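Local coordinates for protein Rab GDP dissociation inhibitor alpha (Naegleria fowleri, PDB 6C87) that probably binds prenylated Rab GTPases in their GDP-bound form, slowing nucleotide release and extracting them from membranes during vesicle traffic, at residues L18-L22 and T23-I27; G29-V33 and S34-V38; V429-Y432 and E433-T436. All blocks are in the same frame, centred on the assembly; numbering follows the deposited sequence.

Interaction 1 (L18-L22 and T23-I27); sequences LGTGL and TECVI
Glu24 turns its CG away from its own carbonyl carbon (chi1 -79°) and bends again at chi2 (68°), a path that runs the side chain back along the loop before the helix. CG passes 3.5 Å from Leu18 O, and the carboxylate finishes beside Gly21. There a water joins the two: it accepts from Gly21 N at 2.7 Å and donates to Glu24 OE1 at 2.6 Å. The other carboxylate oxygen, OE2, is hydrogen-bonded to Ser412 OG, so the group is held at both oxygens in a buried setting.

This is the glycine-rich turn of a Rossmann-type beta-alpha-beta unit, running from strand 15-18 into helix 22-33, with the Gly-x-Gly pair at Gly19 and Gly21. In the dinucleotide-binding version Gly-x-Gly-x-x-Gly, the last glycine would fall where Glu24 stands. Gly19 has a positive phi of 98°, and Gly21 takes the N-cap position. The first helical turn closes with Cys25 N bonded to Gly21 O at 3.1 Å and Val26 N to Leu22 O at 2.9 Å, the first nearly straight and the second a little bent.

Side chains meet here too. Cys25 leans its SG back to Thr20, five residues earlier, 4.0 Å from Thr20 CB, while Thr20 OG1 is bonded to Asp42 and to the backbone N of Gly48. On another flank of the helix, Leu22 CD1 meets Val26 CG2, four residues on, at 3.7 Å, and Leu95 of helix 94-102 and Leu244 of helix 243-254 also pack on Leu22.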
loop_
_atom_site.group_PDB
_atom_site.type_symbol
_atom_site.label_atom_id
_atom_site.label_comp_id
_atom_site.label_asym_id
_atom_site.label_seq_id
_atom_site.Cartn_x
_atom_site.Cartn_y
_atom_site.Cartn_z
ATOM N N LEU A 18 -15.241 -22.923 12.920
ATOM C CA LEU A 18 -16.041 -23.483 14.005
ATOM C C LEU A 18 -16.730 -22.362 14.780
ATOM O O LEU A 18 -16.061 -21.505 15.365
ATOM C CB LEU A 18 -15.159 -24.325 14.926
ATOM C CG LEU A 18 -14.437 -25.480 14.224
ATOM C CD1 LEU A 18 -13.575 -26.300 15.184
ATOM C CD2 LEU A 18 -15.440 -26.378 13.519
ATOM N N GLY A 19 -18.058 -22.390 14.809
ATOM C CA GLY A 19 -18.877 -21.400 15.488
ATOM C C GLY A 19 -19.410 -20.333 14.545
ATOM O O GLY A 19 -18.776 -19.969 13.548
ATOM N N THR A 20 -20.600 -19.810 14.864
ATOM C CA THR A 20 -21.254 -18.825 14.004
ATOM C C THR A 20 -21.458 -17.486 14.709
ATOM O O THR A 20 -22.406 -16.763 14.405
ATOM C CB THR A 20 -22.596 -19.331 13.469
ATOM O OG1 THR A 20 -23.424 -19.791 14.548
ATOM C CG2 THR A 20 -22.374 -20.470 12.474
ATOM N N GLY A 21 -20.581 -17.126 15.646
ATOM C CA GLY A 21 -20.484 -15.733 16.027
ATOM C C GLY A 21 -20.076 -14.885 14.839
ATOM O O GLY A 21 -19.554 -15.387 13.839
ATOM N N LEU A 22 -20.298 -13.577 14.946
ATOM C CA LEU A 22 -20.084 -12.726 13.777
ATOM C C LEU A 22 -18.649 -12.814 13.279
ATOM O O LEU A 22 -18.414 -12.879 12.068
ATOM C CB LEU A 22 -20.453 -11.274 14.080
ATOM C CG LEU A 22 -20.265 -10.353 12.867
ATOM C CD1 LEU A 22 -21.066 -10.840 11.669
ATOM C CD2 LEU A 22 -20.623 -8.914 13.191
ATOM N N THR A 23 -17.680 -12.833 14.197
ATOM C CA THR A 23 -16.279 -12.878 13.795
ATOM C C THR A 23 -15.993 -14.070 12.892
ATOM O O THR A 23 -15.344 -13.932 11.847
ATOM C CB THR A 23 -15.382 -12.917 15.030
ATOM O OG1 THR A 23 -15.521 -11.684 15.750
ATOM C CG2 THR A 23 -13.917 -13.101 14.618
ATOM N N GLU A 24 -16.474 -15.253 13.277
ATOM C CA GLU A 24 -16.250 -16.437 12.452
ATOM C C GLU A 24 -16.984 -16.333 11.118
ATOM O O GLU A 24 -16.438 -16.703 10.071
ATOM C CB GLU A 24 -16.678 -17.693 13.214
ATOM C CG GLU A 24 -15.678 -18.202 14.257
ATOM C CD GLU A 24 -15.504 -17.275 15.460
ATOM O OE1 GLU A 24 -16.500 -16.678 15.926
ATOM O OE2 GLU A 24 -14.358 -17.158 15.948
ATOM N N CYS A 25 -18.212 -15.808 11.132
ATOM C CA CYS A 25 -18.976 -15.672 9.896
ATOM C C CYS A 25 -18.266 -14.761 8.899
ATOM O O CYS A 25 -18.270 -15.030 7.693
ATOM C CB CYS A 25 -20.379 -15.150 10.205
ATOM S SG CYS A 25 -21.470 -16.333 11.060
ATOM N N VAL A 26 -17.666 -13.667 9.383
ATOM C CA VAL A 26 -16.984 -12.725 8.502
ATOM C C VAL A 26 -15.683 -13.321 7.973
ATOM O O VAL A 26 -15.342 -13.156 6.795
ATOM C CB VAL A 26 -16.733 -11.397 9.234
ATOM C CG1 VAL A 26 -15.897 -10.461 8.364
ATOM C CG2 VAL A 26 -18.059 -10.743 9.600
ATOM N N ILE A 27 -14.921 -13.997 8.835
ATOM C CA ILE A 27 -13.710 -14.669 8.374
ATOM C C ILE A 27 -14.058 -15.734 7.338
ATOM O O ILE A 27 -13.410 -15.838 6.286
ATOM C CB ILE A 27 -12.938 -15.254 9.575
ATOM C CG1 ILE A 27 -12.296 -14.134 10.391
ATOM C CG2 ILE A 27 -11.845 -16.213 9.111
ATOM C CD1 ILE A 27 -11.226 -13.376 9.630
HETATM O O HOH W 1 -18.383 -18.338 16.644
#

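Interaction 2 (G29-V33 and S34-V38); sequences GLLSV and SGKKV
Leu31 O is the acceptor on which the end of helix 22-33 turns. Lys36 N donates to it at 3.0 Å and Ser34 OG at 2.7 Å, and these two arrive from opposite faces of the carbonyl plane, the hydroxyl from well above it. Ser34 N adds a weak bond to the same oxygen while making its main one, at 3.1 Å, to Leu30 O. The serine hydroxyl gets there because chi1 of 70° places OG between the backbone N and carbonyl carbon, folded back over the last turn.

Gly35 lets the chain reverse: with phi at 105° it leaves helical geometry and bonds through its N to Ser32 O at 3.1 Å, completing a Schellman motif. Past it the chain swings along the helix towards strand 38-41. Val38 points its CB at the helix and rests CG2 against Leu31 CB at 3.8 Å, an apolar contact beneath the polar turn; Val15 lies against Leu31 and Val17 against Val38, both on strand 15-18.

Two waters fill in the polar side. One donates to both Ser32 O and Lys36 O; the other joins Ser32 OG, 2.8 Å away, to Lys36 O, with a weak bond from Val38 N. Ser32 OG is also bonded to Ser28 O. Carbonyls at the last turn of a helix have no following helical N-H to meet, and here the loop's own N-H groups, a serine hydroxyl and water supply the donors instead.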
loop_
_atom_site.group_PDB
_atom_site.type_symbol
_atom_site.label_atom_id
_atom_site.label_comp_id
_atom_site.label_asym_id
_atom_site.label_seq_id
_atom_site.Cartn_x
_atom_site.Cartn_y
_atom_site.Cartn_z
ATOM N N GLY A 29 -16.705 -15.842 5.360
ATOM C CA GLY A 29 -17.120 -15.191 4.125
ATOM C C GLY A 29 -15.962 -14.608 3.336
ATOM O O GLY A 29 -15.920 -14.717 2.106
ATOM N N LEU A 30 -15.014 -13.969 4.028
ATOM C CA LEU A 30 -13.840 -13.423 3.351
ATOM C C LEU A 30 -13.025 -14.521 2.680
ATOM O O LEU A 30 -12.527 -14.340 1.561
ATOM C CB LEU A 30 -12.973 -12.649 4.344
ATOM C CG LEU A 30 -13.471 -11.266 4.753
ATOM C CD1 LEU A 30 -12.650 -10.762 5.911
ATOM C CD2 LEU A 30 -13.379 -10.310 3.573
ATOM N N LEU A 31 -12.879 -15.671 3.346
ATOM C CA LEU A 31 -12.143 -16.783 2.749
ATOM C C LEU A 31 -12.846 -17.309 1.503
ATOM O O LEU A 31 -12.193 -17.666 0.516
ATOM C CB LEU A 31 -11.965 -17.900 3.777
ATOM C CG LEU A 31 -11.075 -17.598 4.979
ATOM C CD1 LEU A 31 -11.335 -18.606 6.076
ATOM C CD2 LEU A 31 -9.613 -17.641 4.561
ATOM N N SER A 32 -14.179 -17.365 1.529
ATOM C CA SER A 32 -14.919 -17.899 0.392
ATOM C C SER A 32 -14.821 -16.976 -0.817
ATOM O O SER A 32 -14.664 -17.448 -1.947
ATOM C CB SER A 32 -16.377 -18.147 0.780
ATOM O OG SER A 32 -16.476 -19.225 1.698
ATOM N N VAL A 33 -14.950 -15.660 -0.614
ATOM C CA VAL A 33 -14.858 -14.743 -1.747
ATOM C C VAL A 33 -13.429 -14.628 -2.270
ATOM O O VAL A 33 -13.220 -14.154 -3.395
ATOM C CB VAL A 33 -15.426 -13.355 -1.391
ATOM C CG1 VAL A 33 -16.815 -13.497 -0.813
ATOM C CG2 VAL A 33 -14.501 -12.602 -0.451
ATOM N N SER A 34 -12.438 -15.063 -1.495
ATOM C CA SER A 34 -11.068 -15.136 -1.989
ATOM C C SER A 34 -10.776 -16.427 -2.758
ATOM O O SER A 34 -9.654 -16.591 -3.248
ATOM C CB SER A 34 -10.072 -14.972 -0.832
ATOM O OG SER A 34 -10.073 -16.094 0.035
ATOM N N GLY A 35 -11.739 -17.349 -2.864
ATOM C CA GLY A 35 -11.582 -18.566 -3.639
ATOM C C GLY A 35 -11.372 -19.834 -2.834
ATOM O O GLY A 35 -11.297 -20.921 -3.428
ATOM N N LYS A 36 -11.288 -19.732 -1.507
ATOM C CA LYS A 36 -10.998 -20.872 -0.649
ATOM C C LYS A 36 -12.226 -21.763 -0.468
ATOM O O LYS A 36 -13.368 -21.295 -0.452
ATOM C CB LYS A 36 -10.513 -20.404 0.733
ATOM C CG LYS A 36 -9.280 -19.486 0.747
ATOM C CD LYS A 36 -8.049 -20.178 0.162
ATOM C CE LYS A 36 -6.798 -19.334 0.393
ATOM N NZ LYS A 36 -5.527 -20.112 0.497
ATOM N N LYS A 37 -11.976 -23.065 -0.324
ATOM C CA LYS A 37 -13.029 -24.031 -0.028
ATOM C C LYS A 37 -13.153 -24.175 1.486
ATOM O O LYS A 37 -12.208 -24.612 2.154
ATOM C CB LYS A 37 -12.740 -25.378 -0.689
ATOM C CG LYS A 37 -13.928 -26.326 -0.688
ATOM C CD LYS A 37 -13.513 -27.728 -1.066
ATOM C CE LYS A 37 -14.661 -28.706 -0.901
ATOM N NZ LYS A 37 -14.189 -30.103 -1.055
ATOM N N VAL A 38 -14.316 -23.817 2.022
ATOM C CA VAL A 38 -14.526 -23.671 3.458
ATOM C C VAL A 38 -15.574 -24.676 3.920
ATOM O O VAL A 38 -16.617 -24.839 3.276
ATOM C CB VAL A 38 -14.944 -22.232 3.825
ATOM C CG1 VAL A 38 -15.262 -22.117 5.308
ATOM C CG2 VAL A 38 -13.842 -21.240 3.453
HETATM O O HOH W 2 -16.400 -21.757 0.426
HETATM O O HOH W 3 -14.772 -20.463 -2.449
#

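Interaction 3 (V429-Y432 and E433-T436); sequences VDIY and ERIT
Arg434 reaches back one turn to Asp430 and Ile431 on helix 422-436, the C-terminal helix that packs beside helix 22-33 of the Rossmann-type domain; the spacing to Asp430 is the i to i+4 of an alpha-helical salt bridge. Its CB sits 3.5 Å from Ile431 O. CG passes over Asp430 O; the bend at chi2 (142°) brings CD to 3.3 Å from Asp430 OD2, and a second at chi3 (57°) turns NE to Asp403 O, to which it is hydrogen-bonded. CZ lies 3.9 Å from Ile431 CG1, and Ile431 CA covers one face of the guanidinium. At the tip Arg434 NH1 makes the salt bridge to Asp430 OD2 at 3.1 Å, near the guanidinium plane but from above the carboxylate plane, the two groups being turned 48° apart. NH2 has a weak bond to Ile411 O. The guanidinium is thus tied firmly to Asp403, and weakly to strand 409-411, as well as to its own helix.

Beside it Asp430 OD1 and Glu433 OE1 are 4.4 Å apart, a like-charge pair that Arg434 probably eases; Glu433 OE2 is bonded to Phe440 N, and its chain runs alongside Val429. On the buried flank Ile431 CG2 touches Ile435 CD1 at 3.8 Å, where Ile435 faces Met290 and Val292 of the sheet. The last turn brings Thr436 N to Tyr432 O at 3.0 Å, and Thr436 CG2 rests over a face of the Tyr432 ring in a CH-pi contact, 4.0 Å from the ring centroid and offset toward the rim.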
loop_
_atom_site.group_PDB
_atom_site.type_symbol
_atom_site.label_atom_id
_atom_site.label_comp_id
_atom_site.label_asym_id
_atom_site.label_seq_id
_atom_site.Cartn_x
_atom_site.Cartn_y
_atom_site.Cartn_z
ATOM N N VAL A 429 -9.765 -8.318 11.231
ATOM C CA VAL A 429 -8.630 -7.933 10.396
ATOM C C VAL A 429 -7.366 -8.630 10.863
ATOM O O VAL A 429 -6.577 -9.133 10.052
ATOM C CB VAL A 429 -8.442 -6.407 10.410
ATOM C CG1 VAL A 429 -7.110 -6.048 9.755
ATOM C CG2 VAL A 429 -9.603 -5.726 9.706
ATOM N N ASP A 430 -7.148 -8.655 12.177
ATOM C CA ASP A 430 -5.959 -9.303 12.704
ATOM C C ASP A 430 -5.967 -10.791 12.382
ATOM O O ASP A 430 -4.958 -11.344 11.931
ATOM C CB ASP A 430 -5.846 -9.049 14.204
ATOM C CG ASP A 430 -4.625 -9.695 14.798
ATOM O OD1 ASP A 430 -3.511 -9.440 14.276
ATOM O OD2 ASP A 430 -4.774 -10.421 15.801
ATOM N N ILE A 431 -7.108 -11.454 12.601
ATOM C CA ILE A 431 -7.225 -12.880 12.289
ATOM C C ILE A 431 -6.932 -13.135 10.814
ATOM O O ILE A 431 -6.191 -14.061 10.459
ATOM C CB ILE A 431 -8.620 -13.400 12.681
ATOM C CG1 ILE A 431 -8.772 -13.433 14.206
ATOM C CG2 ILE A 431 -8.875 -14.776 12.075
ATOM C CD1 ILE A 431 -10.227 -13.464 14.668
ATOM N N TYR A 432 -7.504 -12.313 9.934
ATOM C CA TYR A 432 -7.305 -12.530 8.504
ATOM C C TYR A 432 -5.858 -12.282 8.107
ATOM O O TYR A 432 -5.314 -12.988 7.247
ATOM C CB TYR A 432 -8.257 -11.649 7.689
ATOM C CG TYR A 432 -8.397 -12.113 6.260
ATOM C CD1 TYR A 432 -9.113 -13.263 5.955
ATOM C CD2 TYR A 432 -7.814 -11.402 5.211
ATOM C CE1 TYR A 432 -9.244 -13.700 4.645
ATOM C CE2 TYR A 432 -7.937 -11.831 3.893
ATOM C CZ TYR A 432 -8.655 -12.983 3.617
ATOM O OH TYR A 432 -8.787 -13.427 2.319
ATOM N N GLU A 433 -5.210 -11.295 8.729
ATOM C CA GLU A 433 -3.792 -11.070 8.459
ATOM C C GLU A 433 -2.948 -12.244 8.946
ATOM O O GLU A 433 -1.991 -12.652 8.274
ATOM C CB GLU A 433 -3.332 -9.780 9.127
ATOM C CG GLU A 433 -3.750 -8.523 8.412
ATOM C CD GLU A 433 -3.342 -7.296 9.182
ATOM O OE1 GLU A 433 -2.990 -7.457 10.372
ATOM O OE2 GLU A 433 -3.374 -6.183 8.612
ATOM N N ARG A 434 -3.297 -12.804 10.107
ATOM C CA ARG A 434 -2.593 -13.975 10.613
ATOM C C ARG A 434 -2.777 -15.174 9.695
ATOM O O ARG A 434 -1.854 -15.980 9.537
ATOM C CB ARG A 434 -3.081 -14.309 12.023
ATOM C CG ARG A 434 -2.596 -13.356 13.100
ATOM C CD ARG A 434 -3.679 -13.097 14.133
ATOM N NE ARG A 434 -4.149 -14.337 14.734
ATOM C CZ ARG A 434 -5.196 -14.425 15.545
ATOM N NH1 ARG A 434 -5.889 -13.341 15.864
ATOM N NH2 ARG A 434 -5.550 -15.603 16.045
ATOM N N ILE A 435 -3.948 -15.295 9.064
ATOM C CA ILE A 435 -4.195 -16.424 8.174
ATOM C C ILE A 435 -3.372 -16.289 6.895
ATOM O O ILE A 435 -2.625 -17.200 6.522
ATOM C CB ILE A 435 -5.702 -16.536 7.865
ATOM C CG1 ILE A 435 -6.477 -16.947 9.114
ATOM C CG2 ILE A 435 -5.953 -17.530 6.737
ATOM C CD1 ILE A 435 -7.971 -16.801 8.968
ATOM N N THR A 436 -3.452 -15.131 6.235
ATOM C CA THR A 436 -2.837 -14.944 4.925
ATOM C C THR A 436 -1.373 -14.522 4.992
ATOM O O THR A 436 -0.688 -14.565 3.965
ATOM C CB THR A 436 -3.618 -13.908 4.099
ATOM O OG1 THR A 436 -3.533 -12.619 4.717
ATOM C CG2 THR A 436 -5.088 -14.310 3.997
#

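In the fold
Along the chain, interactions 1 and 2 mark the two ends of helix 22-33, about 13 Å apart between centres: the first starts the helix after strand 15-18, the second ends it before strand 38-41, so together they bracket one beta-alpha-beta crossover of the parallel sheet. Interaction 3 comes some 390 residues later on helix 422-436, yet lies about 14 Å from interaction 1 and 13 Å from interaction 2. The two helices pack together: Ile27 and Thr23 meet Ile431, Leu30 and Leu31 meet the Tyr432 ring and Ser34 its hydroxyl. The C-terminal helix thus closes over the N-terminal crossover, joining both ends of the chain in a single domain.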